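Local coordinates for protein ascorbate-specific PTS system EIIA component (Streptococcus pyogenes serotype M1, PDB 2OQT) that probably serves as the cytoplasmic IIA component of a phosphoenolpyruvate-dependent phosphotransferase system that takes up and phosphorylates ascorbate, at residues M2-L8 with N79-L83; A26-V31 with V100-L104; S37-T41 with G75-A80. All blocks are in the same frame, centred on the assembly; numbering follows the deposited sequence.

Contact 1 (M2-L8 with N79-L83). Unlike the reference sequence in segment 2-8: L8 (reference Phe).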
HETATM    1  N   MSE A   2      -1.811 -11.112 -10.423  1.00 82.56           N
HETATM    2  CA  MSE A   2      -1.171  -9.781 -10.326  1.00 80.77           C
HETATM    3  C   MSE A   2       0.324  -9.601 -10.153  1.00 79.25           C
HETATM    4  O   MSE A   2       0.933 -10.210  -9.289  1.00 79.30           O
HETATM    5  CB  MSE A   2      -1.817  -9.043  -9.175  1.00 80.58           C
HETATM    6  CG  MSE A   2      -3.059  -8.327  -9.537  1.00 79.98           C
HETATM    7 SE   MSE A   2      -3.251  -6.981  -8.163  0.50 80.81          SE
HETATM    8  CE  MSE A   2      -3.664  -8.237  -6.618  1.00 73.09           C
ATOM      9  N   ASN A   3       0.887  -8.695 -10.945  1.00 77.30           N
ATOM     10  CA  ASN A   3       2.277  -8.299 -10.806  1.00 75.58           C
ATOM     11  C   ASN A   3       2.274  -6.922 -10.192  1.00 73.77           C
ATOM     12  O   ASN A   3       1.558  -6.049 -10.661  1.00 74.18           O
ATOM     13  CB  ASN A   3       2.985  -8.307 -12.179  1.00 75.98           C
ATOM     14  CG  ASN A   3       4.325  -7.541 -12.180  1.00 78.36           C
ATOM     15  OD1 ASN A   3       4.641  -6.774 -11.262  1.00 79.72           O
ATOM     16  ND2 ASN A   3       5.111  -7.742 -13.233  1.00 81.46           N
ATOM     17  N   LEU A   4       3.069  -6.715  -9.151  1.00 71.81           N
ATOM     18  CA  LEU A   4       3.101  -5.428  -8.460  1.00 70.01           C
ATOM     19  C   LEU A   4       3.558  -4.254  -9.310  1.00 69.43           C
ATOM     20  O   LEU A   4       2.866  -3.246  -9.353  1.00 69.91           O
ATOM     21  CB  LEU A   4       3.916  -5.522  -7.176  1.00 70.28           C
ATOM     22  CG  LEU A   4       4.219  -4.218  -6.440  1.00 69.73           C
ATOM     23  CD1 LEU A   4       2.948  -3.584  -5.890  1.00 66.90           C
ATOM     24  CD2 LEU A   4       5.241  -4.477  -5.341  1.00 69.92           C
ATOM     25  N   LYS A   5       4.703  -4.378  -9.980  1.00 68.35           N
ATOM     26  CA  LYS A   5       5.174  -3.378 -10.945  1.00 68.07           C
ATOM     27  C   LYS A   5       4.118  -3.031 -11.974  1.00 67.01           C
ATOM     28  O   LYS A   5       3.799  -1.866 -12.189  1.00 67.38           O
ATOM     29  CB  LYS A   5       6.428  -3.877 -11.685  1.00 68.75           C
ATOM     30  CG  LYS A   5       7.557  -2.833 -11.815  1.00 71.57           C
ATOM     31  CD  LYS A   5       7.525  -2.094 -13.156  1.00 75.77           C
ATOM     32  CE  LYS A   5       8.386  -2.797 -14.216  1.00 78.41           C
ATOM     33  NZ  LYS A   5       9.844  -2.774 -13.846  1.00 80.43           N
ATOM     34  N   GLN A   6       3.553  -4.043 -12.607  1.00 65.71           N
ATOM     35  CA  GLN A   6       2.619  -3.790 -13.670  1.00 64.24           C
ATOM     36  C   GLN A   6       1.398  -3.111 -13.133  1.00 64.02           C
ATOM     37  O   GLN A   6       0.925  -2.145 -13.727  1.00 64.21           O
ATOM     38  CB  GLN A   6       2.234  -5.082 -14.397  1.00 64.34           C
ATOM     39  CG  GLN A   6       1.404  -4.845 -15.671  1.00 64.38           C
ATOM     40  CD  GLN A   6       2.074  -3.832 -16.642  1.00 65.88           C
ATOM     41  OE1 GLN A   6       3.309  -3.865 -16.871  1.00 63.76           O
ATOM     42  NE2 GLN A   6       1.265  -2.920 -17.184  1.00 63.18           N
ATOM     43  N   ALA A   7       0.880  -3.639 -12.021  1.00 63.82           N
ATOM     44  CA  ALA A   7      -0.335  -3.115 -11.347  1.00 63.56           C
ATOM     45  C   ALA A   7      -0.211  -1.622 -11.045  1.00 62.88           C
ATOM     46  O   ALA A   7      -1.179  -0.859 -11.129  1.00 62.79           O
ATOM     47  CB  ALA A   7      -0.605  -3.896 -10.053  1.00 63.15           C
ATOM     48  N   LEU A   8       1.011  -1.234 -10.701  1.00 62.81           N
ATOM     49  CA  LEU A   8       1.334   0.105 -10.250  1.00 63.24           C
ATOM     50  C   LEU A   8       1.355   1.065 -11.434  1.00 63.38           C
ATOM     51  O   LEU A   8       1.035   2.262 -11.298  1.00 63.21           O
ATOM     52  CB  LEU A   8       2.697   0.066  -9.582  1.00 62.87           C
ATOM     53  CG  LEU A   8       2.985   0.277  -8.093  1.00 63.48           C
ATOM     54  CD1 LEU A   8       1.822   0.171  -7.080  1.00 62.08           C
ATOM     55  CD2 LEU A   8       4.186  -0.620  -7.701  1.00 62.33           C
ATOM     56  N   ASN A  79      -8.482  -5.877  -9.329  1.00 52.65           N
ATOM     57  CA  ASN A  79      -7.220  -6.039  -8.592  1.00 52.02           C
ATOM     58  C   ASN A  79      -6.212  -4.938  -8.947  1.00 51.78           C
ATOM     59  O   ASN A  79      -6.005  -4.575 -10.143  1.00 51.53           O
ATOM     60  CB  ASN A  79      -6.607  -7.423  -8.769  1.00 51.83           C
ATOM     61  CG  ASN A  79      -7.578  -8.575  -8.445  1.00 53.92           C
ATOM     62  OD1 ASN A  79      -7.413  -9.653  -8.992  1.00 57.77           O
ATOM     63  ND2 ASN A  79      -8.591  -8.350  -7.595  1.00 53.90           N
ATOM     64  N   ALA A  80      -5.611  -4.390  -7.895  1.00 50.79           N
ATOM     65  CA  ALA A  80      -4.784  -3.189  -8.002  1.00 49.56           C
ATOM     66  C   ALA A  80      -3.915  -3.109  -6.786  1.00 49.33           C
ATOM     67  O   ALA A  80      -4.221  -3.719  -5.746  1.00 49.12           O
ATOM     68  CB  ALA A  80      -5.657  -1.946  -8.078  1.00 49.14           C
ATOM     69  N   PHE A  81      -2.807  -2.399  -6.965  1.00 48.87           N
ATOM     70  CA  PHE A  81      -1.931  -1.966  -5.915  1.00 49.34           C
ATOM     71  C   PHE A  81      -1.804  -0.467  -6.079  1.00 48.97           C
ATOM     72  O   PHE A  81      -1.875   0.050  -7.207  1.00 47.55           O
ATOM     73  CB  PHE A  81      -0.525  -2.529  -6.049  1.00 49.39           C
ATOM     74  CG  PHE A  81      -0.384  -4.004  -5.709  1.00 51.04           C
ATOM     75  CD1 PHE A  81      -0.479  -4.453  -4.376  1.00 53.76           C
ATOM     76  CD2 PHE A  81      -0.080  -4.942  -6.722  1.00 49.76           C
ATOM     77  CE1 PHE A  81      -0.307  -5.837  -4.068  1.00 51.20           C
ATOM     78  CE2 PHE A  81       0.091  -6.311  -6.435  1.00 51.85           C
ATOM     79  CZ  PHE A  81      -0.019  -6.761  -5.097  1.00 51.37           C
ATOM     80  N   ALA A  82      -1.575   0.198  -4.944  1.00 49.29           N
ATOM     81  CA  ALA A  82      -1.182   1.581  -4.893  1.00 50.09           C
ATOM     82  C   ALA A  82       0.071   1.660  -4.012  1.00 50.76           C
ATOM     83  O   ALA A  82       0.375   0.700  -3.302  1.00 50.90           O
ATOM     84  CB  ALA A  82      -2.335   2.455  -4.378  1.00 49.83           C
ATOM     85  N   LEU A  83       0.826   2.763  -4.099  1.00 52.44           N
ATOM     86  CA  LEU A  83       2.055   2.957  -3.285  1.00 53.38           C
ATOM     87  C   LEU A  83       2.311   4.408  -2.982  1.00 54.30           C
ATOM     88  O   LEU A  83       2.579   5.225  -3.884  1.00 54.94           O
ATOM     89  CB  LEU A  83       3.289   2.327  -3.925  1.00 53.48           C
ATOM     90  CG  LEU A  83       4.715   2.453  -3.352  1.00 54.67           C
ATOM     91  CD1 LEU A  83       4.760   2.781  -1.923  1.00 58.34           C
ATOM     92  CD2 LEU A  83       5.481   1.138  -3.548  1.00 57.74           C
TER

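Contact 2 (A26-V31 with V100-L104)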
ATOM      1  N   ALA A  26      -3.688   8.975   6.467  1.00 60.02           N
ATOM      2  CA  ALA A  26      -2.693   8.255   5.652  1.00 59.50           C
ATOM      3  C   ALA A  26      -3.329   7.135   4.837  1.00 59.24           C
ATOM      4  O   ALA A  26      -2.954   6.852   3.696  1.00 58.96           O
ATOM      5  CB  ALA A  26      -1.622   7.707   6.527  1.00 59.36           C
ATOM      6  N   VAL A  27      -4.317   6.505   5.444  1.00 58.74           N
ATOM      7  CA  VAL A  27      -5.072   5.486   4.764  1.00 57.65           C
ATOM      8  C   VAL A  27      -5.887   6.123   3.632  1.00 57.40           C
ATOM      9  O   VAL A  27      -5.881   5.607   2.526  1.00 58.39           O
ATOM     10  CB  VAL A  27      -5.890   4.673   5.787  1.00 56.32           C
ATOM     11  CG1 VAL A  27      -7.015   3.925   5.150  1.00 55.78           C
ATOM     12  CG2 VAL A  27      -4.970   3.735   6.463  1.00 56.52           C
ATOM     13  N   ARG A  28      -6.583   7.215   3.905  1.00 57.03           N
ATOM     14  CA  ARG A  28      -7.304   7.933   2.864  0.50 57.04           C
ATOM     15  C   ARG A  28      -6.380   8.212   1.680  1.00 56.83           C
ATOM     16  O   ARG A  28      -6.716   7.926   0.532  1.00 56.95           O
ATOM     17  CB  ARG A  28      -7.863   9.235   3.433  0.50 57.19           C
ATOM     18  CG  ARG A  28      -8.569  10.140   2.444  0.50 58.09           C
ATOM     19  CD  ARG A  28      -9.198  11.317   3.185  0.50 58.81           C
ATOM     20  NE  ARG A  28     -10.555  11.007   3.650  0.50 61.29           N
ATOM     21  CZ  ARG A  28     -11.077  11.436   4.800  0.50 60.92           C
ATOM     22  NH1 ARG A  28     -10.344  12.191   5.628  0.50 60.62           N
ATOM     23  NH2 ARG A  28     -12.320  11.092   5.131  0.50 57.52           N
ATOM     24  N   LEU A  29      -5.201   8.764   1.973  1.00 56.74           N
ATOM     25  CA  LEU A  29      -4.245   9.152   0.928  1.00 55.62           C
ATOM     26  C   LEU A  29      -3.740   7.926   0.200  1.00 55.87           C
ATOM     27  O   LEU A  29      -3.350   8.008  -0.960  1.00 56.59           O
ATOM     28  CB  LEU A  29      -3.060   9.951   1.524  1.00 55.51           C
ATOM     29  CG  LEU A  29      -3.269  11.389   2.085  1.00 54.78           C
ATOM     30  CD1 LEU A  29      -2.028  11.793   2.869  1.00 53.88           C
ATOM     31  CD2 LEU A  29      -3.624  12.460   0.978  1.00 51.84           C
ATOM     32  N   ALA A  30      -3.739   6.778   0.876  1.00 55.42           N
ATOM     33  CA  ALA A  30      -3.135   5.600   0.309  1.00 55.19           C
ATOM     34  C   ALA A  30      -4.115   4.910  -0.636  1.00 55.52           C
ATOM     35  O   ALA A  30      -3.713   4.213  -1.574  1.00 56.13           O
ATOM     36  CB  ALA A  30      -2.666   4.671   1.403  1.00 54.41           C
ATOM     37  N   VAL A  31      -5.403   5.096  -0.386  1.00 55.80           N
ATOM     38  CA  VAL A  31      -6.453   4.482  -1.199  1.00 56.24           C
ATOM     39  C   VAL A  31      -6.832   5.407  -2.368  1.00 56.17           C
ATOM     40  O   VAL A  31      -7.297   4.960  -3.403  1.00 55.72           O
ATOM     41  CB  VAL A  31      -7.728   4.175  -0.344  1.00 56.65           C
ATOM     42  CG1 VAL A  31      -8.795   3.485  -1.189  1.00 57.47           C
ATOM     43  CG2 VAL A  31      -7.408   3.292   0.870  1.00 56.93           C
ATOM     44  N   VAL A 100       5.547   4.180   4.808  1.00 57.82           N
ATOM     45  CA  VAL A 100       5.153   3.684   3.497  1.00 57.34           C
ATOM     46  C   VAL A 100       3.913   2.786   3.516  1.00 56.79           C
ATOM     47  O   VAL A 100       3.888   1.734   4.139  1.00 57.16           O
ATOM     48  CB  VAL A 100       6.342   2.985   2.796  1.00 57.95           C
ATOM     49  CG1 VAL A 100       5.962   2.533   1.369  1.00 57.20           C
ATOM     50  CG2 VAL A 100       7.573   3.927   2.784  1.00 55.94           C
ATOM     51  N   LEU A 101       2.893   3.211   2.785  1.00 56.33           N
ATOM     52  CA  LEU A 101       1.646   2.439   2.618  1.00 54.57           C
ATOM     53  C   LEU A 101       1.500   1.872   1.208  1.00 54.18           C
ATOM     54  O   LEU A 101       1.394   2.624   0.203  1.00 52.81           O
ATOM     55  CB  LEU A 101       0.437   3.302   2.968  1.00 54.45           C
ATOM     56  CG  LEU A 101       0.467   3.789   4.436  1.00 53.55           C
ATOM     57  CD1 LEU A 101       1.215   5.126   4.585  1.00 52.61           C
ATOM     58  CD2 LEU A 101      -0.943   3.854   5.033  1.00 50.94           C
ATOM     59  N   LEU A 102       1.531   0.537   1.164  1.00 53.01           N
ATOM     60  CA  LEU A 102       1.167  -0.244  -0.008  1.00 52.82           C
ATOM     61  C   LEU A 102      -0.237  -0.864   0.087  1.00 52.32           C
ATOM     62  O   LEU A 102      -0.409  -2.018   0.458  1.00 52.63           O
ATOM     63  CB  LEU A 102       2.192  -1.348  -0.242  1.00 52.88           C
ATOM     64  CG  LEU A 102       2.544  -1.513  -1.714  1.00 53.25           C
ATOM     65  CD1 LEU A 102       3.984  -1.968  -1.848  1.00 53.33           C
ATOM     66  CD2 LEU A 102       1.604  -2.458  -2.395  1.00 53.94           C
ATOM     67  N   THR A 103      -1.233  -0.071  -0.255  1.00 51.86           N
ATOM     68  CA  THR A 103      -2.583  -0.536  -0.508  1.00 50.52           C
ATOM     69  C   THR A 103      -2.740  -1.665  -1.497  1.00 50.00           C
ATOM     70  O   THR A 103      -2.176  -1.662  -2.590  1.00 49.66           O
ATOM     71  CB  THR A 103      -3.382   0.630  -0.990  1.00 50.17           C
ATOM     72  OG1 THR A 103      -3.100   1.662  -0.059  1.00 51.42           O
ATOM     73  CG2 THR A 103      -4.881   0.321  -1.005  1.00 47.12           C
ATOM     74  N   LEU A 104      -3.593  -2.585  -1.110  1.00 48.66           N
ATOM     75  CA  LEU A 104      -3.851  -3.767  -1.880  1.00 50.00           C
ATOM     76  C   LEU A 104      -5.340  -3.899  -2.067  1.00 49.60           C
ATOM     77  O   LEU A 104      -6.062  -3.824  -1.095  1.00 50.54           O
ATOM     78  CB  LEU A 104      -3.367  -4.944  -1.045  1.00 50.57           C
ATOM     79  CG  LEU A 104      -3.611  -6.376  -1.460  1.00 52.10           C
ATOM     80  CD1 LEU A 104      -3.152  -7.200  -0.277  1.00 53.01           C
ATOM     81  CD2 LEU A 104      -5.015  -6.646  -1.673  1.00 52.75           C
TER

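Contact 3 (S37-T41 with G75-A80)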
ATOM      1  N   SER A  37      -7.897   5.860 -10.247  1.00 60.60           N
ATOM      2  CA  SER A  37      -7.753   5.020 -11.421  1.00 59.40           C
ATOM      3  C   SER A  37      -9.025   4.195 -11.652  1.00 59.45           C
ATOM      4  O   SER A  37      -9.068   3.292 -12.500  1.00 58.89           O
ATOM      5  CB  SER A  37      -6.526   4.141 -11.273  1.00 60.04           C
ATOM      6  OG  SER A  37      -6.628   3.221 -10.174  1.00 61.13           O
ATOM      7  N   LYS A  38     -10.063   4.556 -10.913  1.00 58.44           N
ATOM      8  CA  LYS A  38     -11.310   3.778 -10.800  1.00 59.09           C
ATOM      9  C   LYS A  38     -11.190   2.257 -10.491  1.00 57.99           C
ATOM     10  O   LYS A  38     -12.098   1.500 -10.833  1.00 58.12           O
ATOM     11  CB  LYS A  38     -12.300   4.011 -11.980  1.00 60.26           C
ATOM     12  CG  LYS A  38     -12.170   5.288 -12.874  1.00 63.30           C
ATOM     13  CD  LYS A  38     -12.439   6.632 -12.173  1.00 67.28           C
ATOM     14  CE  LYS A  38     -13.922   7.139 -12.288  1.00 69.17           C
ATOM     15  NZ  LYS A  38     -14.684   6.774 -13.536  1.00 67.57           N
ATOM     16  N   ALA A  39     -10.125   1.815  -9.803  1.00 56.42           N
ATOM     17  CA  ALA A  39     -10.026   0.391  -9.394  1.00 55.00           C
ATOM     18  C   ALA A  39     -10.948   0.096  -8.206  1.00 54.47           C
ATOM     19  O   ALA A  39     -11.502  -0.997  -8.122  1.00 53.14           O
ATOM     20  CB  ALA A  39      -8.585   0.002  -9.064  1.00 53.87           C
ATOM     21  N   VAL A  40     -11.068   1.080  -7.289  1.00 54.25           N
ATOM     22  CA  VAL A  40     -11.957   1.024  -6.132  1.00 54.01           C
ATOM     23  C   VAL A  40     -12.783   2.306  -5.958  1.00 54.87           C
ATOM     24  O   VAL A  40     -12.528   3.332  -6.579  1.00 55.20           O
ATOM     25  CB  VAL A  40     -11.217   0.726  -4.788  1.00 53.58           C
ATOM     26  CG1 VAL A  40     -10.253  -0.438  -4.936  1.00 52.51           C
ATOM     27  CG2 VAL A  40     -10.477   1.991  -4.220  1.00 53.99           C
ATOM     28  N   THR A  41     -13.719   2.215  -5.028  1.00 56.03           N
ATOM     29  CA  THR A  41     -14.701   3.207  -4.700  1.00 57.16           C
ATOM     30  C   THR A  41     -14.319   3.695  -3.282  1.00 58.25           C
ATOM     31  O   THR A  41     -13.511   3.062  -2.577  1.00 57.36           O
ATOM     32  CB  THR A  41     -16.095   2.487  -4.804  1.00 57.96           C
ATOM     33  OG1 THR A  41     -16.532   2.473  -6.186  1.00 58.17           O
ATOM     34  CG2 THR A  41     -17.169   3.086  -3.956  1.00 58.71           C
ATOM     35  N   GLY A  75     -16.332  -2.317  -2.616  1.00 63.07           N
ATOM     36  CA  GLY A  75     -15.879  -1.111  -3.284  1.00 61.74           C
ATOM     37  C   GLY A  75     -14.770  -1.418  -4.283  1.00 59.66           C
ATOM     38  O   GLY A  75     -14.125  -0.490  -4.775  1.00 60.36           O
ATOM     39  N   VAL A  76     -14.599  -2.700  -4.620  1.00 57.23           N
ATOM     40  CA  VAL A  76     -13.508  -3.175  -5.490  1.00 55.77           C
ATOM     41  C   VAL A  76     -13.974  -3.653  -6.851  1.00 55.14           C
ATOM     42  O   VAL A  76     -14.766  -4.569  -6.920  1.00 56.27           O
ATOM     43  CB  VAL A  76     -12.677  -4.313  -4.781  1.00 55.66           C
ATOM     44  CG1 VAL A  76     -11.543  -4.799  -5.684  1.00 55.08           C
ATOM     45  CG2 VAL A  76     -12.122  -3.845  -3.410  1.00 51.97           C
ATOM     46  N   ASN A  77     -13.515  -3.060  -7.957  1.00 55.62           N
ATOM     47  CA  ASN A  77     -13.919  -3.594  -9.282  1.00 54.66           C
ATOM     48  C   ASN A  77     -12.822  -4.434  -9.924  1.00 54.79           C
ATOM     49  O   ASN A  77     -13.111  -5.321 -10.765  1.00 54.43           O
ATOM     50  CB  ASN A  77     -14.490  -2.520 -10.250  1.00 55.33           C
ATOM     51  CG  ASN A  77     -15.118  -3.136 -11.588  1.00 56.80           C
ATOM     52  OD1 ASN A  77     -16.060  -3.996 -11.593  1.00 58.79           O
ATOM     53  ND2 ASN A  77     -14.592  -2.675 -12.716  1.00 57.07           N
ATOM     54  N   ARG A  78     -11.589  -4.202  -9.469  1.00 53.73           N
ATOM     55  CA  ARG A  78     -10.399  -4.633 -10.161  1.00 53.21           C
ATOM     56  C   ARG A  78      -9.225  -4.767  -9.190  1.00 53.26           C
ATOM     57  O   ARG A  78      -8.995  -3.873  -8.329  1.00 52.91           O
ATOM     58  CB  ARG A  78     -10.064  -3.581 -11.221  1.00 53.58           C
ATOM     59  CG  ARG A  78      -8.765  -3.787 -11.998  1.00 53.28           C
ATOM     60  CD  ARG A  78      -8.687  -2.808 -13.175  1.00 53.11           C
ATOM     61  NE  ARG A  78      -8.105  -1.490 -12.864  1.00 55.03           N
ATOM     62  CZ  ARG A  78      -8.757  -0.322 -12.963  1.00 56.24           C
ATOM     63  NH1 ARG A  78     -10.045  -0.293 -13.303  1.00 48.26           N
ATOM     64  NH2 ARG A  78      -8.123   0.828 -12.690  1.00 56.69           N
ATOM     65  N   ASN A  79      -8.482  -5.877  -9.329  1.00 52.65           N
ATOM     66  CA  ASN A  79      -7.220  -6.039  -8.592  1.00 52.02           C
ATOM     67  C   ASN A  79      -6.212  -4.938  -8.947  1.00 51.78           C
ATOM     68  O   ASN A  79      -6.005  -4.575 -10.143  1.00 51.53           O
ATOM     69  CB  ASN A  79      -6.607  -7.423  -8.769  1.00 51.83           C
ATOM     70  CG  ASN A  79      -7.578  -8.575  -8.445  1.00 53.92           C
ATOM     71  OD1 ASN A  79      -7.413  -9.653  -8.992  1.00 57.77           O
ATOM     72  ND2 ASN A  79      -8.591  -8.350  -7.595  1.00 53.90           N
ATOM     73  N   ALA A  80      -5.611  -4.390  -7.895  1.00 50.79           N
ATOM     74  CA  ALA A  80      -4.784  -3.189  -8.002  1.00 49.56           C
ATOM     75  C   ALA A  80      -3.915  -3.109  -6.786  1.00 49.33           C
ATOM     76  O   ALA A  80      -4.221  -3.719  -5.746  1.00 49.12           O
ATOM     77  CB  ALA A  80      -5.657  -1.946  -8.078  1.00 49.14           C
TER

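Contact 1 (M2-L8 with N79-L83)
M2 and A7 carry the N-terminal segment across the start of strand 80-86, the CA of M2 lying 7.3 Å from the CA of N79 and the CA of A7 5.6 Å from the CA of A80, with no hydrogen bond bridging the two backbones. Most of the contact gathers on the ring of F81. L4 meets this ring over one face, its CD1 standing 3.7 Å from the ring centroid and 26° off the normal, a CH-pi contact offset toward the rim. A7 comes from another direction: its CB reaches the ring edge, 3.5 Å from CD2 of F81. The selenium of M2, a selenomethionine, approaches obliquely at 4.4 Å from the F81 centroid, a Met-aromatic contact, and also rests 3.4 Å from CB of N79. F81 can receive all three because its CG turns away from the carbonyl carbon (chi1 -73°), lifting the ring toward the helix. At the far end L8 touches the root of the same side chain, CD1 to CB of F81 at 3.7 Å, and reaches on to L83. The helix starts at an N-cap: OD1 of N3 accepts a hydrogen bond from NZ of K150, its stronger partner, beside a weak capping bond from N of Q6 at 3.2 Å. Side chains of A116 and I120 from helix 111-124 also touch F81, while L4 and L8 reach helix 139-149. Here a capped N-terminal helix closes over a strand of the central mixed sheet largely around the ring of F81, a hydrophobic seam between helix and sheet in this alpha/beta fold.

Contact 2 (A26-V31 with V100-L104)
A30 faces L101 and T103 from helix 23-36, and both apolar and polar contacts gather at this point. In the apolar part a leucine lies against two helix alanines and a valine. CB of A30 comes within 3.7 Å of CB of L101, and the short methyl lets the helix sit close to the strand, the CA atoms of the two residues being 6.2 Å apart. One turn earlier, A26 and V27 take up the far end of L101: its CD2 comes nearest to O of A26 at 3.8 Å, with CB of A26 and CG2 of V27 slightly farther off. The polar part is a single weak hydrogen bond from OG1 of T103 to the backbone O of A30, 3.0 Å long, which gives a buried hydroxyl a partner on the helix. The threonine torsion (chi1 -49°) places OG1 against the helix and leaves CG2 for looser contact with V31. On the other side of the strand, L102 points away from helix 23-36 and packs against F81 and against I120 and L123 of helix 111-124. The strand thus lies between helices on both its faces, the layered build of an alpha/beta sandwich.

Contact 3 (S37-T41 with G75-A80)
S37 opens the contact with its carbonyl, whose O takes a hydrogen bond from NH2 of R78 at 2.6 Å (161° at the hydrogen). The oxygen lies at the edge of the guanidinium, in its plane, whereas the donor stands well above the plane of the carbonyl. A bend at chi3 (87°) swings the arginine end back to this loop, and N11 ties in too, bonding through OD1 to both OG of S37 and NH2 of R78. A39 then slides under the guanidinium, its CB 3.7 Å from NH2 of R78 and as close to CB of A80. The carbonyl O of A39 receives a hydrogen bond from N of N77 at 2.9 Å, nearly in line with the C=O, and a weaker one from N of R78. V40 is bridged to V76, with CG1 of V40 4.2 Å from CG2 of V76 where the two side chains run side by side. CA of V40 makes a CA-H...O contact with O of G75 at 3.0 Å. O of G75, a glycine with positive phi, also accepts a hydrogen bond from N of T41 at 2.7 Å. Flanked by these two backbone bonds, V40 and V76 make an isolated antiparallel bridge, a non-hydrogen-bonded pair, joining the loop between helices 23-36 and 42-55 to the one leading into strand 80-86.

How the contacts relate
Taken together, the three contacts illustrate how chemistry follows depth. Contacts 1 and 2 are buried and meet on neighbouring strands, 80-86 and 97-105: N of A82 probably bonds to O of T103, and CD1 of L83 packs on CG1 of V100. Each binds a helix to that sheet, contact 1 mainly through an aromatic ring, contact 2 through a leucine set against alanine and valine, with one weak hydroxyl bond. Contact 3 lies farther out, about 14 Å from the centre of the chain, and depends on backbone carbonyls and an arginine. Only partly buried, it runs on into strand 80-86 through N79 and A80, which it shares with contact 1, and its V40 packs on V31 of contact 2.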